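Local coordinates for hypothetical protein PH1789 (PDB 1WR2) that is of unknown function but belongs to the ATP-grasp superfamily, with helices packed against antiparallel beta sheets, at residues A[165-168]-A[172-175]. Sequence-based numbering, arbitrary orientation.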
# COMPACT_ATOMS: atom_id res chain seq x y z
N LYS A 165 2.76 -14.26 -17.20
CA LYS A 165 1.81 -14.12 -18.29
C LYS A 165 0.92 -12.88 -18.12
O LYS A 165 0.80 -12.08 -19.05
CB LYS A 165 0.96 -15.39 -18.36
CG LYS A 165 0.14 -15.56 -19.63
CD LYS A 165 -0.51 -16.95 -19.64
CE LYS A 165 -1.49 -17.13 -20.79
NZ LYS A 165 -2.15 -18.46 -20.73
N MET A 166 0.30 -12.70 -16.96
CA MET A 166 -0.57 -11.54 -16.77
C MET A 166 0.20 -10.22 -16.85
O MET A 166 -0.38 -9.17 -17.11
CB MET A 166 -1.33 -11.64 -15.44
CG MET A 166 -0.50 -11.51 -14.19
SD MET A 166 -1.46 -11.94 -12.72
CE MET A 166 -2.68 -10.61 -12.69
N ILE A 167 1.51 -10.28 -16.64
CA ILE A 167 2.32 -9.07 -16.74
C ILE A 167 2.52 -8.74 -18.21
O ILE A 167 2.53 -7.57 -18.61
CB ILE A 167 3.71 -9.26 -16.08
CG1 ILE A 167 3.55 -9.53 -14.58
CG2 ILE A 167 4.55 -8.00 -16.29
CD1 ILE A 167 4.89 -9.74 -13.86
N GLN A 168 2.65 -9.78 -19.03
CA GLN A 168 2.87 -9.59 -20.46
C GLN A 168 1.60 -9.28 -21.25
O GLN A 168 1.66 -8.75 -22.36
CB GLN A 168 3.52 -10.85 -21.04
CG GLN A 168 4.79 -11.25 -20.30
CD GLN A 168 5.44 -12.49 -20.88
OE1 GLN A 168 4.76 -13.44 -21.29
NE2 GLN A 168 6.77 -12.49 -20.91
N ALA A 172 0.22 -1.99 -21.90
CA ALA A 172 1.39 -1.21 -21.56
C ALA A 172 2.64 -2.04 -21.27
O ALA A 172 3.62 -1.52 -20.75
CB ALA A 172 1.09 -0.32 -20.37
N TYR A 173 2.60 -3.33 -21.61
CA TYR A 173 3.76 -4.18 -21.36
C TYR A 173 5.05 -3.67 -22.00
O TYR A 173 6.11 -3.67 -21.37
CB TYR A 173 3.52 -5.60 -21.86
CG TYR A 173 4.77 -6.43 -21.68
CD1 TYR A 173 5.18 -6.82 -20.40
CD2 TYR A 173 5.60 -6.72 -22.76
CE1 TYR A 173 6.39 -7.47 -20.21
CE2 TYR A 173 6.81 -7.38 -22.58
CZ TYR A 173 7.20 -7.75 -21.30
OH TYR A 173 8.40 -8.38 -21.10
N PRO A 174 4.98 -3.25 -23.28
CA PRO A 174 6.18 -2.75 -23.95
C PRO A 174 6.88 -1.67 -23.14
O PRO A 174 8.10 -1.54 -23.18
CB PRO A 174 5.63 -2.21 -25.27
CG PRO A 174 4.53 -3.18 -25.56
CD PRO A 174 3.84 -3.30 -24.21
N ILE A 175 6.10 -0.90 -22.40
CA ILE A 175 6.64 0.17 -21.57
C ILE A 175 7.53 -0.39 -20.46
O ILE A 175 8.56 0.19 -20.13
CB ILE A 175 5.50 1.01 -20.97
CG1 ILE A 175 4.72 1.68 -22.09
CG2 ILE A 175 6.06 2.04 -20.00
CD1 ILE A 175 3.48 2.41 -21.63
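Tyr173 lays its ring against the C-terminal end of helix 160-168, meeting Ile167 and Gln168. Tyr173 CB starts beside the last turn, 3.7 Å from Gln168 O and a little farther from Ile167 O. With CG anti to the backbone N (chi1 176°), the ring leads back toward the helix, and Tyr173 CG comes to 3.9 Å from Gln168 CA. Tyr173 CD1 makes the closest approach: Ile167 O lies 3.3 Å away, oblique to the ring, and Gln168 CA 3.6 Å away. Tyr173 CD1 also grazes the Ile167 methyl CG2 at 4.3 Å, while the end of the Ile167 side chain leads away, and that side chain also touches Ile190, Val191 and Leu194 of helix 187-203. Farther out, Tyr173 CE1 has Gln168 CG over one ring face at 4.1 Å. Beyond that the two side chains run side by side in the same direction, the Gln168 amide turned 76° from the ring plane. No hydrogen bond crosses the contact; van der Waals packing carries it. Met166 O and Ala172 N are hydrogen-bonded to Thr152 and Asp150. Two consecutive helices, 160-168 and 173-177, are thus joined by a short loop beside strands 133-140 and 152-155 of the six-stranded antiparallel sheet in an ATP-grasp domain.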